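Local coordinates for protein Na-K-Cl cotransporter (Methanosarcina acetivorans, PDB 3G40) that probably carries chloride together with monoatomic cations across the membrane, the chain here being the cytoplasmic C-terminal domain of the transporter, at residues V98-L103 against S135-G140; V50-L55 against S66-I71; S145-A150 against H263-A268. All coordinates share one frame; numbering follows the deposited sequence.

Interaction 1 (V98-L103 against S135-G140); sequences VGMEAL and SMYRMG
M100 overlaps one face of the Y137 ring through CB, which stands above the plane toward the rim. M100 is bent at its last torsion (chi3 -52°), which places the terminal methyl just beyond the CD1-CE1 border, on the same side of the ring as CB: M100 CE comes to 3.5 Å from Y137 CD1 and to 3.8 Å from Y137 CE1. The two side chains cross at about a right angle. The next residue, E101, comes to the ring from its rim. CG is anti to the backbone N (chi1 -176°) and the chain then bends, bringing E101 OE2 to 3.0 Å from Y137 CE2, while E101 OE1 lies in the ring plane at the edge, 3.7 Å from Y137 OH. Carboxylate and ring stand nearly perpendicular, 85° apart. Deeper in, M139 meets the M100 chain through its sulfur: M139 SD is 3.7 Å from M100 SD and 3.8 Å from M100 CG.

The contact joins helix 94-103 to the C-terminal end of helix 124-136. There R138, with positive phi, is the C-prime residue of a Schellman motif, its N bonding to S135 O; its side chain turns elsewhere, to a salt bridge with E280. M100 and M139 both continue onto L24 and L113 of the central sheet, so the two methionines pack between helix 94-103 and strands 22-27 and 112-116. No hydrogen bond crosses the contact: a polarisable thioether layer lies on the buried side, and nearer the surface the carboxylate meets the C-H rim of the tyrosine, which is probably mildly attractive because that rim is slightly positive.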
loop_
_atom_site.group_PDB
_atom_site.type_symbol
_atom_site.label_atom_id
_atom_site.label_comp_id
_atom_site.label_asym_id
_atom_site.label_seq_id
_atom_site.Cartn_x
_atom_site.Cartn_y
_atom_site.Cartn_z
ATOM N N VAL A 98 -24.270 18.245 3.803
ATOM C CA VAL A 98 -24.081 19.074 4.989
ATOM C C VAL A 98 -22.590 19.295 5.242
ATOM O O VAL A 98 -22.159 20.407 5.557
ATOM C CB VAL A 98 -24.724 18.434 6.240
ATOM C CG1 VAL A 98 -24.363 19.227 7.492
ATOM C CG2 VAL A 98 -26.238 18.331 6.073
ATOM N N GLY A 99 -21.807 18.229 5.100
ATOM C CA GLY A 99 -20.369 18.314 5.272
ATOM C C GLY A 99 -19.762 19.405 4.409
ATOM O O GLY A 99 -19.008 20.250 4.892
ATOM N N MET A 100 -20.102 19.393 3.125
ATOM C CA MET A 100 -19.584 20.383 2.186
ATOM C C MET A 100 -20.200 21.761 2.434
ATOM O O MET A 100 -19.524 22.786 2.328
ATOM C CB MET A 100 -19.852 19.937 0.749
ATOM C CG MET A 100 -19.345 18.536 0.433
ATOM S SD MET A 100 -19.503 18.120 -1.320
ATOM C CE MET A 100 -21.225 18.514 -1.616
ATOM N N GLU A 101 -21.487 21.775 2.768
ATOM C CA GLU A 101 -22.185 23.021 3.045
ATOM C C GLU A 101 -21.507 23.750 4.195
ATOM O O GLU A 101 -21.382 24.974 4.180
ATOM C CB GLU A 101 -23.652 22.748 3.387
ATOM C CG GLU A 101 -24.492 23.999 3.591
ATOM C CD GLU A 101 -24.561 24.868 2.346
ATOM O OE1 GLU A 101 -25.677 25.060 1.818
ATOM O OE2 GLU A 101 -23.504 25.353 1.890
ATOM N N ALA A 102 -21.065 22.988 5.189
ATOM C CA ALA A 102 -20.446 23.560 6.380
ATOM C C ALA A 102 -19.090 24.195 6.068
ATOM O O ALA A 102 -18.635 25.091 6.782
ATOM C CB ALA A 102 -20.304 22.497 7.462
ATOM N N LEU A 103 -18.458 23.730 4.994
ATOM C CA LEU A 103 -17.139 24.211 4.593
ATOM C C LEU A 103 -17.137 25.685 4.165
ATOM O O LEU A 103 -16.119 26.366 4.279
ATOM C CB LEU A 103 -16.585 23.334 3.462
ATOM C CG LEU A 103 -15.907 22.010 3.835
ATOM C CD1 LEU A 103 -14.392 22.114 3.703
ATOM C CD2 LEU A 103 -16.300 21.532 5.226
ATOM N N SER A 135 -19.708 20.299 -7.293
ATOM C CA SER A 135 -19.445 21.470 -8.117
ATOM C C SER A 135 -20.236 22.674 -7.612
ATOM O O SER A 135 -19.764 23.810 -7.669
ATOM C CB SER A 135 -19.800 21.173 -9.574
ATOM O OG SER A 135 -19.304 19.897 -9.953
ATOM N N MET A 136 -21.435 22.412 -7.103
ATOM C CA MET A 136 -22.295 23.462 -6.587
ATOM C C MET A 136 -21.633 24.225 -5.440
ATOM O O MET A 136 -21.838 25.430 -5.280
ATOM C CB MET A 136 -23.626 22.868 -6.118
ATOM C CG MET A 136 -24.308 21.987 -7.155
ATOM S SD MET A 136 -25.825 21.230 -6.542
ATOM C CE MET A 136 -26.396 20.376 -8.012
ATOM N N TYR A 137 -20.845 23.520 -4.636
ATOM C CA TYR A 137 -20.163 24.145 -3.511
ATOM C C TYR A 137 -18.741 24.580 -3.863
ATOM O O TYR A 137 -17.865 24.637 -2.992
ATOM C CB TYR A 137 -20.164 23.203 -2.302
ATOM C CG TYR A 137 -21.556 22.899 -1.790
ATOM C CD1 TYR A 137 -22.265 21.799 -2.257
ATOM C CD2 TYR A 137 -22.169 23.723 -0.852
ATOM C CE1 TYR A 137 -23.541 21.523 -1.798
ATOM C CE2 TYR A 137 -23.444 23.453 -0.388
ATOM C CZ TYR A 137 -24.125 22.352 -0.864
ATOM O OH TYR A 137 -25.392 22.077 -0.408
ATOM N N ARG A 138 -18.520 24.893 -5.136
ATOM C CA ARG A 138 -17.194 25.291 -5.609
ATOM C C ARG A 138 -16.122 24.265 -5.236
ATOM O O ARG A 138 -15.008 24.633 -4.852
ATOM C CB ARG A 138 -16.817 26.658 -5.035
ATOM C CG ARG A 138 -17.782 27.775 -5.385
ATOM C CD ARG A 138 -17.550 28.986 -4.496
ATOM N NE ARG A 138 -16.146 29.392 -4.474
ATOM C CZ ARG A 138 -15.619 30.211 -3.567
ATOM N NH1 ARG A 138 -16.378 30.709 -2.599
ATOM N NH2 ARG A 138 -14.331 30.526 -3.622
ATOM N N MET A 139 -16.454 22.980 -5.339
ATOM C CA MET A 139 -15.499 21.939 -4.980
ATOM C C MET A 139 -15.032 21.071 -6.149
ATOM O O MET A 139 -15.823 20.662 -6.997
ATOM C CB MET A 139 -16.057 21.038 -3.873
ATOM C CG MET A 139 -15.979 21.643 -2.491
ATOM S SD MET A 139 -16.644 20.532 -1.236
ATOM C CE MET A 139 -15.245 19.489 -0.844
ATOM N N GLY A 140 -13.739 20.784 -6.173
ATOM C CA GLY A 140 -13.206 19.778 -7.071
ATOM C C GLY A 140 -13.490 18.405 -6.490
ATOM O O GLY A 140 -13.836 18.279 -5.307
#

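Interaction 2 (V50-L55 against S66-I71); sequences VKLLGL and SQLPSI
L52 and L68 both set CG anti to their own carbonyl carbon (chi1 -56° and -73°), and each then extends CD1 away from its backbone, which points the two leucines at each other's backbone across the gap between strand 50-54 and helix 66-71. L52 CD1 reaches the helix just past L68, lying 4.3 Å from L68 CD2 and 3.9 Å from the backbone atom L68 O. The same methyl meets the next turn, with I71 CG2 also 4.3 Å from L52 CD1. L68 sends its own CD1 the other way, onto the strand backbone, where L68 CD1 rests 3.5 Å from G54 CA and 3.7 Å from G54 N. G54 has no side chain, and this is what admits the methyl so close: a CB built there would point toward the helix and fall 2.7 Å from L68 CD1, a clash. All four residues that meet here are buried.

Strand and helix run antiparallel, their segment axes 179° apart and 9.7 Å from each other at closest approach. They form the first two elements of a beta-alpha-beta unit of this alpha/beta domain, since helix 64-77 leads on to strand 81-86, which pairs in parallel with strand 49-54. That next strand closes one flank, W84 packing on both L52 and P69. P69 turns its CB away from strand 50-54 and lies on the flank of the helix, which is kinked there because the proline N makes no bond to the preceding turn. On another flank I71 packs against L33 and F37 of helix 30-44, while L68 touches V27 on strand 22-27.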
loop_
_atom_site.group_PDB
_atom_site.type_symbol
_atom_site.label_atom_id
_atom_site.label_comp_id
_atom_site.label_asym_id
_atom_site.label_seq_id
_atom_site.Cartn_x
_atom_site.Cartn_y
_atom_site.Cartn_z
ATOM N N VAL A 50 -6.379 18.040 5.412
ATOM C CA VAL A 50 -7.295 16.916 5.332
ATOM C C VAL A 50 -8.371 17.036 6.427
ATOM O O VAL A 50 -8.056 16.998 7.610
ATOM C CB VAL A 50 -6.553 15.586 5.528
ATOM C CG1 VAL A 50 -7.535 14.435 5.560
ATOM C CG2 VAL A 50 -5.491 15.370 4.394
ATOM N N LYS A 51 -9.627 17.188 6.019
ATOM C CA LYS A 51 -10.745 17.143 6.949
ATOM C C LYS A 51 -11.394 15.765 6.922
ATOM O O LYS A 51 -11.932 15.345 5.903
ATOM C CB LYS A 51 -11.784 18.211 6.605
ATOM C CG LYS A 51 -12.920 18.289 7.626
ATOM C CD LYS A 51 -13.759 19.540 7.398
ATOM C CE LYS A 51 -13.958 20.322 8.698
ATOM N NZ LYS A 51 -14.327 19.452 9.848
ATOM N N LEU A 52 -11.326 15.060 8.046
ATOM C CA LEU A 52 -11.946 13.753 8.136
ATOM C C LEU A 52 -13.401 13.900 8.546
ATOM O O LEU A 52 -13.690 14.386 9.625
ATOM C CB LEU A 52 -11.189 12.898 9.136
ATOM C CG LEU A 52 -9.708 12.782 8.803
ATOM C CD1 LEU A 52 -8.959 12.073 9.910
ATOM C CD2 LEU A 52 -9.486 12.065 7.420
ATOM N N LEU A 53 -14.310 13.504 7.657
ATOM C CA LEU A 53 -15.740 13.583 7.912
ATOM C C LEU A 53 -16.259 12.189 8.216
ATOM O O LEU A 53 -16.541 11.399 7.303
ATOM C CB LEU A 53 -16.471 14.181 6.707
ATOM C CG LEU A 53 -18.000 14.247 6.769
ATOM C CD1 LEU A 53 -18.453 15.118 7.920
ATOM C CD2 LEU A 53 -18.563 14.778 5.459
ATOM N N GLY A 54 -16.339 11.882 9.506
ATOM C CA GLY A 54 -16.765 10.577 9.965
ATOM C C GLY A 54 -18.251 10.379 9.806
ATOM O O GLY A 54 -19.061 11.163 10.320
ATOM N N LEU A 55 -18.617 9.312 9.109
ATOM C CA LEU A 55 -20.018 8.978 8.909
ATOM C C LEU A 55 -20.398 7.756 9.735
ATOM O O LEU A 55 -20.045 6.626 9.393
ATOM C CB LEU A 55 -20.315 8.747 7.429
ATOM C CG LEU A 55 -19.860 9.876 6.503
ATOM C CD1 LEU A 55 -20.161 9.519 5.060
ATOM C CD2 LEU A 55 -20.524 11.196 6.884
ATOM N N SER A 66 -13.126 7.154 18.540
ATOM C CA SER A 66 -11.808 6.804 19.064
ATOM C C SER A 66 -10.688 6.920 18.024
ATOM O O SER A 66 -9.566 7.324 18.343
ATOM C CB SER A 66 -11.834 5.384 19.623
ATOM O OG SER A 66 -12.782 5.270 20.668
ATOM N N GLN A 67 -10.993 6.574 16.779
ATOM C CA GLN A 67 -9.959 6.459 15.750
ATOM C C GLN A 67 -9.683 7.743 14.963
ATOM O O GLN A 67 -8.532 8.035 14.639
ATOM C CB GLN A 67 -10.291 5.316 14.786
ATOM C CG GLN A 67 -10.401 3.960 15.463
ATOM C CD GLN A 67 -9.992 2.817 14.551
ATOM O OE1 GLN A 67 -8.976 2.893 13.853
ATOM N NE2 GLN A 67 -10.774 1.744 14.562
ATOM N N LEU A 68 -10.730 8.497 14.632
ATOM C CA LEU A 68 -10.547 9.696 13.812
ATOM C C LEU A 68 -9.639 10.754 14.440
ATOM O O LEU A 68 -8.796 11.330 13.752
ATOM C CB LEU A 68 -11.887 10.312 13.382
ATOM C CG LEU A 68 -12.677 9.567 12.307
ATOM C CD1 LEU A 68 -13.731 10.487 11.733
ATOM C CD2 LEU A 68 -11.765 9.037 11.191
ATOM N N PRO A 69 -9.803 11.029 15.743
ATOM C CA PRO A 69 -8.919 12.030 16.343
ATOM C C PRO A 69 -7.464 11.600 16.285
ATOM O O PRO A 69 -6.587 12.440 16.104
ATOM C CB PRO A 69 -9.383 12.074 17.802
ATOM C CG PRO A 69 -10.788 11.633 17.746
ATOM C CD PRO A 69 -10.848 10.589 16.686
ATOM N N SER A 70 -7.200 10.311 16.442
ATOM C CA SER A 70 -5.817 9.845 16.395
ATOM C C SER A 70 -5.242 9.980 14.982
ATOM O O SER A 70 -4.078 10.350 14.793
ATOM C CB SER A 70 -5.716 8.396 16.850
ATOM O OG SER A 70 -4.363 7.980 16.853
ATOM N N ILE A 71 -6.061 9.664 13.992
ATOM C CA ILE A 71 -5.585 9.726 12.617
ATOM C C ILE A 71 -5.381 11.182 12.221
ATOM O O ILE A 71 -4.407 11.522 11.565
ATOM C CB ILE A 71 -6.518 8.980 11.665
ATOM C CG1 ILE A 71 -6.631 7.523 12.124
ATOM C CG2 ILE A 71 -5.969 9.032 10.222
ATOM C CD1 ILE A 71 -7.736 6.750 11.459
#

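Interaction 3 (S145-A150 against H263-A268); sequences SKHPQA and HLMEKA
M265 is the hub of the sulfur and apolar contacts, its side chain packing against S145, K146, H147 and P148. M265 SD lies 3.5 Å from H147 CD2, in a Met-aromatic contact that comes in obliquely, 54° off the ring normal. P148 CD comes to 4.0 Å from M265 SD, and P148 CD also lies over one face of the H147 ring, near its rim. Bends at the second and third torsions of M265 bring the terminal methyl round to the strand end, where M265 CE is 3.2 Å from S145 OG.

The hydrogen bonds are of two sorts. Within the loop, H147 ND1 accepts two backbone N-H groups, from A150 N at 3.1 Å in an almost straight bond (178°) and from Q149 N, so the ring closes the turn that follows it; both donors are tilted somewhat from the ring plane. CG anti to the backbone N (chi1 -166°) turns ND1 to these amides and the CD2-NE2 side of the ring to the helix. Across the contact a single water at the ring edge makes the link, 2.8 Å from H147 NE2 and donating to E266 O at 2.7 Å. M265 O lies at the same edge, in the ring plane. With an alanine here, the amides of Q149 and A150 would probably lose their shared acceptor, the water its hold on the loop and the methionine sulfur its aromatic neighbour.

S145 ends strand 140-145, bonded through its backbone to C272 of the antiparallel strand 271-276, on which M265 also packs. Helix 258-268 lies over that strand and over strand 247-251, while R31 of the second subunit packs on H147 and E32 of the second subunit on Q149.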
loop_
_atom_site.group_PDB
_atom_site.type_symbol
_atom_site.label_atom_id
_atom_site.label_comp_id
_atom_site.label_asym_id
_atom_site.label_seq_id
_atom_site.Cartn_x
_atom_site.Cartn_y
_atom_site.Cartn_z
ATOM N N SER A 145 -9.484 5.010 -7.592
ATOM C CA SER A 145 -9.785 3.613 -7.864
ATOM C C SER A 145 -8.512 2.803 -7.652
ATOM O O SER A 145 -7.696 2.631 -8.562
ATOM C CB SER A 145 -10.340 3.455 -9.282
ATOM O OG SER A 145 -10.708 2.113 -9.546
ATOM N N LYS A 146 -8.329 2.334 -6.427
ATOM C CA LYS A 146 -7.092 1.660 -6.054
ATOM C C LYS A 146 -7.112 0.220 -6.520
ATOM O O LYS A 146 -8.054 -0.512 -6.237
ATOM C CB LYS A 146 -6.870 1.720 -4.533
ATOM C CG LYS A 146 -5.595 1.016 -4.103
ATOM C CD LYS A 146 -5.055 1.552 -2.770
ATOM C CE LYS A 146 -5.491 0.702 -1.607
ATOM N NZ LYS A 146 -4.749 1.089 -0.365
ATOM N N HIS A 147 -6.084 -0.193 -7.251
ATOM C CA HIS A 147 -6.060 -1.559 -7.755
ATOM C C HIS A 147 -5.915 -2.542 -6.602
ATOM O O HIS A 147 -5.028 -2.383 -5.761
ATOM C CB HIS A 147 -4.928 -1.756 -8.767
ATOM C CG HIS A 147 -5.060 -3.017 -9.556
ATOM N ND1 HIS A 147 -4.680 -4.244 -9.057
ATOM C CD2 HIS A 147 -5.579 -3.253 -10.783
ATOM C CE1 HIS A 147 -4.936 -5.179 -9.954
ATOM N NE2 HIS A 147 -5.485 -4.603 -11.010
ATOM N N PRO A 148 -6.784 -3.567 -6.560
ATOM C CA PRO A 148 -6.889 -4.485 -5.412
ATOM C C PRO A 148 -5.659 -5.361 -5.228
ATOM O O PRO A 148 -5.474 -5.898 -4.145
ATOM C CB PRO A 148 -8.096 -5.365 -5.754
ATOM C CG PRO A 148 -8.763 -4.715 -6.915
ATOM C CD PRO A 148 -7.746 -3.889 -7.622
ATOM N N GLN A 149 -4.838 -5.505 -6.262
ATOM C CA GLN A 149 -3.598 -6.276 -6.139
ATOM C C GLN A 149 -2.367 -5.375 -6.142
ATOM O O GLN A 149 -1.491 -5.506 -5.291
ATOM C CB GLN A 149 -3.468 -7.299 -7.272
ATOM C CG GLN A 149 -4.311 -8.554 -7.088
ATOM C CD GLN A 149 -5.750 -8.365 -7.519
ATOM O OE1 GLN A 149 -6.025 -7.915 -8.632
ATOM N NE2 GLN A 149 -6.682 -8.723 -6.640
ATOM N N ALA A 150 -2.291 -4.486 -7.128
ATOM C CA ALA A 150 -1.104 -3.652 -7.311
ATOM C C ALA A 150 -1.036 -2.474 -6.340
ATOM O O ALA A 150 0.044 -1.944 -6.100
ATOM C CB ALA A 150 -1.021 -3.141 -8.747
ATOM N N HIS A 263 -13.353 0.017 -15.404
ATOM C CA HIS A 263 -12.771 -0.705 -16.524
ATOM C C HIS A 263 -11.352 -0.239 -16.836
ATOM O O HIS A 263 -10.488 -1.044 -17.184
ATOM C CB HIS A 263 -13.650 -0.569 -17.772
ATOM C CG HIS A 263 -13.054 -1.191 -18.997
ATOM N ND1 HIS A 263 -12.928 -2.555 -19.154
ATOM C CD2 HIS A 263 -12.547 -0.635 -20.124
ATOM C CE1 HIS A 263 -12.370 -2.813 -20.323
ATOM N NE2 HIS A 263 -12.129 -1.665 -20.931
ATOM N N LEU A 264 -11.113 1.063 -16.733
ATOM C CA LEU A 264 -9.780 1.589 -17.001
ATOM C C LEU A 264 -8.776 1.033 -15.995
ATOM O O LEU A 264 -7.657 0.659 -16.356
ATOM C CB LEU A 264 -9.787 3.124 -17.003
ATOM C CG LEU A 264 -10.306 3.780 -18.293
ATOM C CD1 LEU A 264 -10.590 5.273 -18.105
ATOM C CD2 LEU A 264 -9.352 3.552 -19.474
ATOM N N MET A 265 -9.185 0.960 -14.730
ATOM C CA MET A 265 -8.283 0.479 -13.702
ATOM C C MET A 265 -7.957 -0.997 -13.913
ATOM O O MET A 265 -6.812 -1.414 -13.765
ATOM C CB MET A 265 -8.860 0.727 -12.296
ATOM C CG MET A 265 -7.978 0.151 -11.202
ATOM S SD MET A 265 -8.577 -1.462 -10.682
ATOM C CE MET A 265 -9.995 -0.950 -9.727
ATOM N N GLU A 266 -8.965 -1.778 -14.285
ATOM C CA GLU A 266 -8.789 -3.211 -14.486
ATOM C C GLU A 266 -7.891 -3.493 -15.683
ATOM O O GLU A 266 -7.042 -4.378 -15.631
ATOM C CB GLU A 266 -10.142 -3.884 -14.692
ATOM C CG GLU A 266 -10.999 -3.915 -13.441
ATOM C CD GLU A 266 -12.469 -4.103 -13.751
ATOM O OE1 GLU A 266 -12.807 -4.319 -14.937
ATOM O OE2 GLU A 266 -13.287 -4.030 -12.810
ATOM N N LYS A 267 -8.097 -2.737 -16.755
ATOM C CA LYS A 267 -7.299 -2.870 -17.975
ATOM C C LYS A 267 -5.854 -2.444 -17.722
ATOM O O LYS A 267 -4.917 -3.090 -18.186
ATOM C CB LYS A 267 -7.914 -2.024 -19.092
ATOM C CG LYS A 267 -7.136 -2.036 -20.388
ATOM C CD LYS A 267 -7.556 -0.879 -21.284
ATOM C CE LYS A 267 -9.033 -0.940 -21.639
ATOM N NZ LYS A 267 -9.441 0.170 -22.553
ATOM N N ALA A 268 -5.685 -1.357 -16.972
ATOM C CA ALA A 268 -4.362 -0.849 -16.618
ATOM C C ALA A 268 -3.557 -1.826 -15.766
ATOM O O ALA A 268 -2.331 -1.906 -15.885
ATOM C CB ALA A 268 -4.499 0.479 -15.887
HETATM O O HOH W 1 -6.380 -5.773 -13.432
#

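In the fold
From the N terminus the three contacts follow in series, none nested in or crossing another. Interaction 2 closes first, across the short connection from strand 49-54 to helix 64-77. Interaction 1 follows, bringing helix 94-103 to the end of helix 124-136 with strand 112-116 between them in sequence. The two touch: K51 and L53 turn to helix 94-103, meeting L103 and G99, whereas L52 faces helix 64-77, so one strand has a helix on each side. Interaction 3 spans 112 residues and joins the loop after strand 140-145 to helix 258-268, its centre about 28 Å from that of interaction 1, on the opposite side of the chain's centre.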